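PDB 6K0P: alpha-1,3-glucanase from Paenibacillus glycanilyticus, which hydrolyses alpha-1,3-glucan as a glycoside hydrolase of family 87, here as a substituted catalytic domain in complex with nigerose. Local coordinates for residues A[72-78]-A[169-175]; A[227-232]-A[262-268]; A[483-489]-A[512-518]. The protein carries 1 engineered substitution. One frame throughout, in Å; residues are numbered along the deposited sequence.

Contact 1 lies in the N-terminal beta domain and is buried almost throughout, an antiparallel strand pair whose acidic side chains reach basic residues of the beta-helix. Contacts 2 and 3 both belong to that right-handed beta-helix, on opposite sides of the chain's centre with their own centres about 45 Å apart, and each joins one coil to the next. In contact 2 two loops at the surface are held by one serine hydroxyl, one backbone bond and small alanine methyls. Contact 3, partly buried, stacks like on like along parallel strands and the turns after them. Contact 1 runs within about 8 Å of bound glucose, measured from the side chain of Val-76.

Contact 1 (A[72-78]-A[169-175]); sequences ANAFVLR and LLETENV
The carbonyl O of Glu-173 takes two backbone N-H groups at once, from Asn-73 N at 2.9 Å and Ala-74 N at 3.0 Å. Two successive residues thus face one, a classic beta bulge, and the CA of Ala-72 adds a C-H...O approach to the same oxygen. At the bulge itself the side-chain amide of Asn-73 clasps the backbone of Val-175. Its OD1 receives Val-175 N at 2.8 Å in a nearly straight bond, while ND2 gives a hydrogen to Val-175 O at 3.0 Å, lying in that carbonyl's plane on a lone pair. Both ends of the amide are therefore engaged, which fixes its rotation; CG sits between the backbone N and carbonyl carbon (chi1 55°), bringing the group across to 169-175.

From Ala-74 to Arg-78 the strands run antiparallel. Val-76 and Glu-171 form a hydrogen-bonded pair, with Glu-171 N 2.7 Å from Val-76 O. Their side chains lie alongside each other, the extended glutamate passing its carboxylate against the valine, OE1 to CG2 at 3.5 Å. The carboxylate then meets Lys-326 and Arg-350, and that of Glu-173 meets Arg-324, so paired charges tie this face to the beta-helix. On the face carrying Phe-75, Leu-77, Leu-170 and Thr-172 the contacts are apolar: CG2 of Thr-172 touches CD1 of the Phe-75 ring at 3.9 Å, and Leu-77 meets Leu-170 through their CD1 methyls. Strand 137-143 flanks 72-80 on its other side. This is a classic-bulged antiparallel pair in a galactose-binding-like domain, consistent with a beta-sandwich.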
loop_
_atom_site.group_PDB
_atom_site.type_symbol
_atom_site.label_atom_id
_atom_site.label_comp_id
_atom_site.label_asym_id
_atom_site.label_seq_id
_atom_site.Cartn_x
_atom_site.Cartn_y
_atom_site.Cartn_z
ATOM N N ALA A 72 -7.078 -0.884 24.141
ATOM C CA ALA A 72 -6.189 0.028 23.425
ATOM C C ALA A 72 -5.630 1.102 24.346
ATOM O O ALA A 72 -6.354 1.665 25.167
ATOM C CB ALA A 72 -6.922 0.707 22.258
ATOM N N ASN A 73 -4.335 1.397 24.173
ATOM C CA ASN A 73 -3.707 2.586 24.740
ATOM C C ASN A 73 -3.155 3.522 23.672
ATOM O O ASN A 73 -2.568 4.557 24.016
ATOM C CB ASN A 73 -2.576 2.227 25.727
ATOM C CG ASN A 73 -1.506 1.319 25.114
ATOM O OD1 ASN A 73 -1.481 1.093 23.921
ATOM N ND2 ASN A 73 -0.618 0.787 25.955
ATOM N N ALA A 74 -3.305 3.190 22.391
ATOM C CA ALA A 74 -2.681 3.967 21.332
ATOM C C ALA A 74 -3.605 4.018 20.131
ATOM O O ALA A 74 -4.393 3.096 19.895
ATOM C CB ALA A 74 -1.336 3.357 20.929
ATOM N N PHE A 75 -3.487 5.102 19.365
ATOM C CA PHE A 75 -4.489 5.438 18.359
ATOM C C PHE A 75 -3.833 6.107 17.166
ATOM O O PHE A 75 -2.907 6.912 17.327
ATOM C CB PHE A 75 -5.549 6.381 18.949
ATOM C CG PHE A 75 -6.240 5.806 20.149
ATOM C CD1 PHE A 75 -7.336 4.972 19.992
ATOM C CD2 PHE A 75 -5.748 6.033 21.424
ATOM C CE1 PHE A 75 -7.948 4.402 21.086
ATOM C CE2 PHE A 75 -6.352 5.450 22.521
ATOM C CZ PHE A 75 -7.460 4.646 22.353
ATOM N N VAL A 76 -4.342 5.807 15.973
ATOM C CA VAL A 76 -3.976 6.543 14.766
ATOM C C VAL A 76 -5.258 7.045 14.114
ATOM O O VAL A 76 -6.160 6.253 13.807
ATOM C CB VAL A 76 -3.137 5.708 13.784
ATOM C CG1 VAL A 76 -2.784 6.555 12.556
ATOM C CG2 VAL A 76 -1.855 5.199 14.465
ATOM N N LEU A 77 -5.347 8.358 13.919
ATOM C CA LEU A 77 -6.511 8.988 13.309
ATOM C C LEU A 77 -6.165 9.391 11.877
ATOM O O LEU A 77 -5.349 10.295 11.665
ATOM C CB LEU A 77 -6.910 10.224 14.115
ATOM C CG LEU A 77 -8.236 10.854 13.706
ATOM C CD1 LEU A 77 -9.399 10.002 14.235
ATOM C CD2 LEU A 77 -8.291 12.273 14.248
ATOM N N ARG A 78 -6.783 8.732 10.895
ATOM C CA ARG A 78 -6.660 9.173 9.510
ATOM C C ARG A 78 -7.708 10.246 9.272
ATOM O O ARG A 78 -8.899 10.033 9.544
ATOM C CB ARG A 78 -6.850 8.028 8.514
ATOM C CG ARG A 78 -6.506 8.417 7.065
ATOM C CD ARG A 78 -6.553 7.219 6.128
ATOM N NE ARG A 78 -5.778 7.423 4.902
ATOM C CZ ARG A 78 -6.305 7.661 3.698
ATOM N NH1 ARG A 78 -7.625 7.767 3.535
ATOM N NH2 ARG A 78 -5.505 7.800 2.649
ATOM N N LEU A 169 -10.934 7.134 9.602
ATOM C CA LEU A 169 -10.866 5.886 10.343
ATOM C C LEU A 169 -10.002 6.115 11.571
ATOM O O LEU A 169 -9.270 7.104 11.670
ATOM C CB LEU A 169 -10.302 4.731 9.489
ATOM C CG LEU A 169 -8.856 4.835 8.953
ATOM C CD1 LEU A 169 -7.790 4.539 10.020
ATOM C CD2 LEU A 169 -8.642 3.893 7.779
ATOM N N LEU A 170 -10.072 5.159 12.489
ATOM C CA LEU A 170 -9.253 5.133 13.691
ATOM C C LEU A 170 -8.596 3.766 13.793
ATOM O O LEU A 170 -9.286 2.743 13.725
ATOM C CB LEU A 170 -10.146 5.370 14.914
ATOM C CG LEU A 170 -9.486 5.473 16.290
ATOM C CD1 LEU A 170 -8.704 6.775 16.376
ATOM C CD2 LEU A 170 -10.549 5.384 17.387
ATOM N N GLU A 171 -7.266 3.742 13.934
ATOM C CA GLU A 171 -6.561 2.541 14.369
ATOM C C GLU A 171 -6.553 2.547 15.883
ATOM O O GLU A 171 -6.335 3.595 16.498
ATOM C CB GLU A 171 -5.089 2.545 13.947
ATOM C CG GLU A 171 -4.819 2.516 12.480
ATOM C CD GLU A 171 -3.325 2.517 12.187
ATOM O OE1 GLU A 171 -2.535 2.050 13.033
ATOM O OE2 GLU A 171 -2.927 2.982 11.110
ATOM N N THR A 172 -6.777 1.383 16.486
ATOM C CA THR A 172 -6.615 1.220 17.930
ATOM C C THR A 172 -5.646 0.078 18.202
ATOM O O THR A 172 -5.640 -0.921 17.483
ATOM C CB THR A 172 -7.962 0.993 18.641
ATOM O OG1 THR A 172 -8.425 -0.346 18.415
ATOM C CG2 THR A 172 -9.004 1.977 18.122
ATOM N N GLU A 173 -4.801 0.239 19.221
ATOM C CA GLU A 173 -3.774 -0.756 19.499
ATOM C C GLU A 173 -3.468 -0.758 20.988
ATOM O O GLU A 173 -3.453 0.297 21.634
ATOM C CB GLU A 173 -2.497 -0.453 18.693
ATOM C CG GLU A 173 -1.474 -1.580 18.701
ATOM C CD GLU A 173 -0.292 -1.323 17.779
ATOM O OE1 GLU A 173 -0.378 -0.414 16.922
ATOM O OE2 GLU A 173 0.724 -2.029 17.924
ATOM N N ASN A 174 -3.221 -1.951 21.531
ATOM C CA ASN A 174 -2.715 -2.106 22.892
ATOM C C ASN A 174 -1.213 -2.360 22.784
ATOM O O ASN A 174 -0.774 -3.483 22.516
ATOM C CB ASN A 174 -3.429 -3.250 23.601
ATOM C CG ASN A 174 -3.020 -3.371 25.047
ATOM O OD1 ASN A 174 -2.324 -2.503 25.575
ATOM N ND2 ASN A 174 -3.460 -4.443 25.706
ATOM N N VAL A 175 -0.430 -1.313 22.983
ATOM C CA VAL A 175 1.014 -1.368 22.792
ATOM C C VAL A 175 1.673 -1.790 24.100
ATOM O O VAL A 175 1.438 -1.185 25.156
ATOM C CB VAL A 175 1.539 -0.003 22.328
ATOM C CG1 VAL A 175 3.028 -0.084 22.010
ATOM C CG2 VAL A 175 0.761 0.448 21.089
#

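Contact 2 (A[227-232]-A[262-268]); sequences LYGRAT and AANGSTI
Ala-263 sets its methyl against the backbone and root of Leu-227, with CB 3.4 Å from Leu-227 O and 3.8 Å from Leu-227 CB. Beside it, the CB of Ala-262 rests on Gly-229 N at 3.6 Å, and the methyl of Ala-231 abuts Asn-264 O, so small side chains let the two loops approach closely. Ser-266 supplies the polar link. Its OG accepts Thr-232 N at 2.9 Å and donates to Ala-263 O at 2.6 Å, in the carbonyl plane on a lone pair. With OG beside its own backbone N (chi1 -68°), the hydroxyl spans the type II turn from Ala-263 to Ser-266 while still facing the other loop. Replacing Ser-266 by alanine removes OG, which is likely to leave the N-H of Thr-232 without its partner and weaken the tie between loop and turn. Next along, Thr-267 N binds Thr-232 O at 2.9 Å, where parallel strand pairing begins. Thr-232 OG1 turns back to Arg-230 O. Helix 196-204 lies against Leu-227 and Thr-232 through Leu-200, while strands 233-236 and 267-269 carry the two segments on as parallel neighbours in the beta-helix.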
loop_
_atom_site.group_PDB
_atom_site.type_symbol
_atom_site.label_atom_id
_atom_site.label_comp_id
_atom_site.label_asym_id
_atom_site.label_seq_id
_atom_site.Cartn_x
_atom_site.Cartn_y
_atom_site.Cartn_z
ATOM N N LEU A 227 25.705 -0.047 6.427
ATOM C CA LEU A 227 25.970 -1.268 7.173
ATOM C C LEU A 227 26.971 -2.066 6.359
ATOM O O LEU A 227 26.731 -2.357 5.181
ATOM C CB LEU A 227 24.690 -2.079 7.397
ATOM C CG LEU A 227 23.532 -1.340 8.077
ATOM C CD1 LEU A 227 22.439 -2.341 8.496
ATOM C CD2 LEU A 227 24.025 -0.550 9.267
ATOM N N TYR A 228 28.105 -2.373 6.973
ATOM C CA TYR A 228 29.189 -3.091 6.315
ATOM C C TYR A 228 29.993 -3.797 7.401
ATOM O O TYR A 228 29.602 -3.805 8.574
ATOM C CB TYR A 228 30.017 -2.155 5.419
ATOM C CG TYR A 228 30.669 -0.990 6.141
ATOM C CD1 TYR A 228 29.931 0.130 6.505
ATOM C CD2 TYR A 228 32.025 -1.008 6.447
ATOM C CE1 TYR A 228 30.526 1.200 7.168
ATOM C CE2 TYR A 228 32.631 0.059 7.098
ATOM C CZ TYR A 228 31.879 1.158 7.455
ATOM O OH TYR A 228 32.463 2.220 8.099
ATOM N N GLY A 229 31.115 -4.398 7.013
ATOM C CA GLY A 229 31.907 -5.174 7.948
ATOM C C GLY A 229 31.404 -6.599 8.052
ATOM O O GLY A 229 32.072 -7.537 7.609
ATOM N N ARG A 230 30.216 -6.770 8.630
ATOM C CA ARG A 230 29.614 -8.086 8.800
ATOM C C ARG A 230 28.124 -7.906 9.052
ATOM O O ARG A 230 27.634 -6.781 9.208
ATOM C CB ARG A 230 30.269 -8.849 9.961
ATOM C CG ARG A 230 30.062 -8.217 11.320
ATOM C CD ARG A 230 30.921 -8.936 12.368
ATOM N NE ARG A 230 30.626 -8.512 13.736
ATOM C CZ ARG A 230 31.189 -7.469 14.331
ATOM N NH1 ARG A 230 32.076 -6.724 13.678
ATOM N NH2 ARG A 230 30.871 -7.171 15.583
ATOM N N ALA A 231 27.409 -9.031 9.085
ATOM C CA ALA A 231 25.985 -9.007 9.394
ATOM C C ALA A 231 25.760 -8.269 10.707
ATOM O O ALA A 231 26.464 -8.500 11.694
ATOM C CB ALA A 231 25.449 -10.437 9.499
ATOM N N THR A 232 24.778 -7.370 10.706
ATOM C CA THR A 232 24.539 -6.432 11.797
ATOM C C THR A 232 23.088 -6.551 12.234
ATOM O O THR A 232 22.189 -6.647 11.394
ATOM C CB THR A 232 24.747 -5.006 11.271
ATOM O OG1 THR A 232 26.061 -4.887 10.704
ATOM C CG2 THR A 232 24.569 -3.964 12.366
ATOM N N ALA A 262 28.863 -6.837 2.452
ATOM C CA ALA A 262 29.480 -7.388 3.652
ATOM C C ALA A 262 28.481 -7.555 4.789
ATOM O O ALA A 262 28.706 -8.382 5.681
ATOM C CB ALA A 262 30.632 -6.489 4.109
ATOM N N ALA A 263 27.373 -6.812 4.763
ATOM C CA ALA A 263 26.352 -6.877 5.801
ATOM C C ALA A 263 25.127 -7.675 5.372
ATOM O O ALA A 263 24.065 -7.574 6.001
ATOM C CB ALA A 263 25.966 -5.477 6.273
ATOM N N ASN A 264 25.250 -8.485 4.324
ATOM C CA ASN A 264 24.219 -9.478 4.070
ATOM C C ASN A 264 23.999 -10.295 5.337
ATOM O O ASN A 264 24.929 -10.513 6.122
ATOM C CB ASN A 264 24.651 -10.400 2.928
ATOM C CG ASN A 264 24.492 -9.749 1.552
ATOM O OD1 ASN A 264 23.780 -8.747 1.394
ATOM N ND2 ASN A 264 25.146 -10.325 0.549
ATOM N N GLY A 265 22.752 -10.707 5.569
ATOM C CA GLY A 265 22.418 -11.412 6.790
ATOM C C GLY A 265 22.018 -10.523 7.952
ATOM O O GLY A 265 21.756 -11.043 9.043
ATOM N N SER A 266 21.976 -9.209 7.757
ATOM C CA SER A 266 21.611 -8.266 8.808
ATOM C C SER A 266 20.122 -8.347 9.140
ATOM O O SER A 266 19.309 -8.891 8.391
ATOM C CB SER A 266 21.943 -6.838 8.368
ATOM O OG SER A 266 23.350 -6.636 8.282
ATOM N N THR A 267 19.772 -7.769 10.289
ATOM C CA THR A 267 18.396 -7.681 10.749
ATOM C C THR A 267 18.151 -6.262 11.230
ATOM O O THR A 267 18.966 -5.712 11.975
ATOM C CB THR A 267 18.154 -8.645 11.915
ATOM O OG1 THR A 267 18.384 -9.993 11.474
ATOM C CG2 THR A 267 16.728 -8.514 12.429
ATOM N N ILE A 268 17.047 -5.662 10.788
ATOM C CA ILE A 268 16.589 -4.377 11.305
ATOM C C ILE A 268 15.189 -4.603 11.851
ATOM O O ILE A 268 14.304 -5.056 11.111
ATOM C CB ILE A 268 16.569 -3.301 10.208
ATOM C CG1 ILE A 268 17.963 -3.132 9.595
ATOM C CG2 ILE A 268 16.062 -1.976 10.768
ATOM C CD1 ILE A 268 18.004 -2.195 8.395
HETATM O O HOH W 1 30.945 -10.079 5.635
#

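Contact 3 (A[483-489]-A[512-518]); sequences DINNPVY and VNINNPS
Successive coils of the parallel beta-helix meet here, strand 483-485 lying beside strand 512-515 with their axes 4.8 Å apart and only 4° from parallel. Both backbone polar groups of Ile-484 are bonded to the next coil: its N reaches Asn-513 O at 2.8 Å, and its O receives Asn-515 N. Equivalent positions then stack. Asn-513 ND2 donates to Asp-483 OD1 at 2.9 Å, the carboxylate and amide planes being nearly coplanar (3° apart). Asn-515 ND2 likewise meets Asn-485 OD1 at 2.9 Å, with CG in both asparagines beside the backbone N (chi1 about -60°), so the amides extend in the same direction. A water bridges Asp-483 OD1 and Asn-515 ND2, and a salt bridge from Arg-13 to Asp-483 OD2 would help balance the carboxylate's charge.

On the other face Ile-484 lies alongside Ile-514, CD1 to CG1 at 4.2 Å. The stacking persists past the strands, where Pro-487 CG touches Pro-517 CB at 3.6 Å and Ser-518 OG donates to Val-488 O at 2.6 Å. Asn-515 OD1 passes the row on to Asn-547 in the following coil, and Asn-485 ND2 to Asp-440 in the preceding one, a file of polar side chains showing the like-on-like stacking characteristic of parallel beta-helices.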
loop_
_atom_site.group_PDB
_atom_site.type_symbol
_atom_site.label_atom_id
_atom_site.label_comp_id
_atom_site.label_asym_id
_atom_site.label_seq_id
_atom_site.Cartn_x
_atom_site.Cartn_y
_atom_site.Cartn_z
ATOM N N ASP A 483 -12.585 -12.849 -3.619
ATOM C CA ASP A 483 -13.839 -12.123 -3.495
ATOM C C ASP A 483 -13.596 -10.679 -3.904
ATOM O O ASP A 483 -12.735 -10.001 -3.328
ATOM C CB ASP A 483 -14.373 -12.206 -2.070
ATOM C CG ASP A 483 -14.765 -13.610 -1.699
ATOM O OD1 ASP A 483 -15.529 -14.221 -2.469
ATOM O OD2 ASP A 483 -14.283 -14.122 -0.670
ATOM N N ILE A 484 -14.351 -10.214 -4.892
ATOM C CA ILE A 484 -14.220 -8.863 -5.430
ATOM C C ILE A 484 -15.523 -8.143 -5.115
ATOM O O ILE A 484 -16.581 -8.471 -5.676
ATOM C CB ILE A 484 -13.928 -8.874 -6.935
ATOM C CG1 ILE A 484 -12.543 -9.479 -7.185
ATOM C CG2 ILE A 484 -14.017 -7.470 -7.506
ATOM C CD1 ILE A 484 -12.260 -9.819 -8.643
ATOM N N ASN A 485 -15.462 -7.181 -4.204
ATOM C CA ASN A 485 -16.658 -6.517 -3.703
ATOM C C ASN A 485 -16.688 -5.083 -4.199
ATOM O O ASN A 485 -15.730 -4.334 -3.981
ATOM C CB ASN A 485 -16.672 -6.539 -2.177
ATOM C CG ASN A 485 -16.709 -7.943 -1.631
ATOM O OD1 ASN A 485 -17.573 -8.740 -2.007
ATOM N ND2 ASN A 485 -15.763 -8.264 -0.759
ATOM N N ASN A 486 -17.785 -4.711 -4.857
ATOM C CA ASN A 486 -18.027 -3.342 -5.288
ATOM C C ASN A 486 -16.836 -2.737 -6.037
ATOM O O ASN A 486 -16.395 -1.628 -5.719
ATOM C CB ASN A 486 -18.399 -2.485 -4.084
ATOM C CG ASN A 486 -18.966 -1.127 -4.464
ATOM O OD1 ASN A 486 -19.413 -0.914 -5.592
ATOM N ND2 ASN A 486 -18.946 -0.196 -3.514
ATOM N N PRO A 487 -16.283 -3.437 -7.030
ATOM C CA PRO A 487 -15.209 -2.826 -7.819
ATOM C C PRO A 487 -15.752 -1.598 -8.528
ATOM O O PRO A 487 -16.942 -1.528 -8.849
ATOM C CB PRO A 487 -14.840 -3.919 -8.824
ATOM C CG PRO A 487 -16.120 -4.669 -9.034
ATOM C CD PRO A 487 -16.801 -4.661 -7.676
ATOM N N VAL A 488 -14.865 -0.626 -8.775
ATOM C CA VAL A 488 -15.293 0.630 -9.391
ATOM C C VAL A 488 -16.037 0.369 -10.696
ATOM O O VAL A 488 -17.098 0.954 -10.953
ATOM C CB VAL A 488 -14.094 1.579 -9.584
ATOM C CG1 VAL A 488 -14.542 2.892 -10.242
ATOM C CG2 VAL A 488 -13.434 1.855 -8.241
ATOM N N TYR A 489 -15.506 -0.533 -11.528
ATOM C CA TYR A 489 -16.052 -0.794 -12.854
ATOM C C TYR A 489 -16.294 -2.274 -13.127
ATOM O O TYR A 489 -17.399 -2.655 -13.534
ATOM C CB TYR A 489 -15.094 -0.260 -13.916
ATOM C CG TYR A 489 -14.929 1.241 -13.923
ATOM C CD1 TYR A 489 -16.027 2.080 -14.066
ATOM C CD2 TYR A 489 -13.668 1.820 -13.815
ATOM C CE1 TYR A 489 -15.872 3.458 -14.091
ATOM C CE2 TYR A 489 -13.503 3.190 -13.839
ATOM C CZ TYR A 489 -14.610 4.003 -13.981
ATOM O OH TYR A 489 -14.454 5.368 -14.010
ATOM N N VAL A 512 -14.253 -17.593 -7.615
ATOM C CA VAL A 512 -14.204 -16.137 -7.578
ATOM C C VAL A 512 -15.631 -15.614 -7.520
ATOM O O VAL A 512 -16.493 -16.069 -8.278
ATOM C CB VAL A 512 -13.445 -15.561 -8.788
ATOM C CG1 VAL A 512 -13.566 -14.043 -8.834
ATOM C CG2 VAL A 512 -11.980 -15.976 -8.721
ATOM N N ASN A 513 -15.879 -14.668 -6.617
ATOM C CA ASN A 513 -17.156 -13.977 -6.517
ATOM C C ASN A 513 -16.941 -12.512 -6.867
ATOM O O ASN A 513 -16.036 -11.867 -6.321
ATOM C CB ASN A 513 -17.725 -14.102 -5.103
ATOM C CG ASN A 513 -18.025 -15.531 -4.738
ATOM O OD1 ASN A 513 -18.743 -16.224 -5.459
ATOM N ND2 ASN A 513 -17.454 -15.996 -3.634
ATOM N N ILE A 514 -17.746 -12.000 -7.790
ATOM C CA ILE A 514 -17.673 -10.610 -8.224
ATOM C C ILE A 514 -19.014 -9.971 -7.897
ATOM O O ILE A 514 -20.025 -10.266 -8.549
ATOM C CB ILE A 514 -17.356 -10.493 -9.720
ATOM C CG1 ILE A 514 -15.996 -11.142 -10.030
ATOM C CG2 ILE A 514 -17.374 -9.027 -10.150
ATOM C CD1 ILE A 514 -15.819 -11.550 -11.494
ATOM N N ASN A 515 -19.033 -9.097 -6.895
ATOM C CA ASN A 515 -20.277 -8.613 -6.304
ATOM C C ASN A 515 -20.483 -7.141 -6.618
ATOM O O ASN A 515 -19.624 -6.309 -6.311
ATOM C CB ASN A 515 -20.254 -8.823 -4.791
ATOM C CG ASN A 515 -20.100 -10.276 -4.421
ATOM O OD1 ASN A 515 -20.819 -11.139 -4.932
ATOM N ND2 ASN A 515 -19.139 -10.568 -3.548
ATOM N N ASN A 516 -21.623 -6.825 -7.234
ATOM C CA ASN A 516 -22.034 -5.455 -7.530
ATOM C C ASN A 516 -21.018 -4.643 -8.332
ATOM O O ASN A 516 -20.785 -3.475 -8.003
ATOM C CB ASN A 516 -22.366 -4.711 -6.230
ATOM C CG ASN A 516 -23.246 -5.520 -5.301
ATOM O OD1 ASN A 516 -24.323 -5.971 -5.690
ATOM N ND2 ASN A 516 -22.787 -5.723 -4.072
ATOM N N PRO A 517 -20.424 -5.171 -9.406
ATOM C CA PRO A 517 -19.598 -4.301 -10.256
ATOM C C PRO A 517 -20.487 -3.307 -10.992
ATOM O O PRO A 517 -21.558 -3.664 -11.487
ATOM C CB PRO A 517 -18.942 -5.286 -11.229
ATOM C CG PRO A 517 -19.955 -6.376 -11.375
ATOM C CD PRO A 517 -20.650 -6.489 -10.036
ATOM N N SER A 518 -20.045 -2.049 -11.067
ATOM C CA SER A 518 -20.917 -1.012 -11.617
ATOM C C SER A 518 -21.192 -1.224 -13.099
ATOM O O SER A 518 -22.260 -0.835 -13.593
ATOM C CB SER A 518 -20.337 0.381 -11.373
ATOM O OG SER A 518 -19.320 0.696 -12.308
HETATM O O HOH W 2 -18.530 -13.094 -1.962
#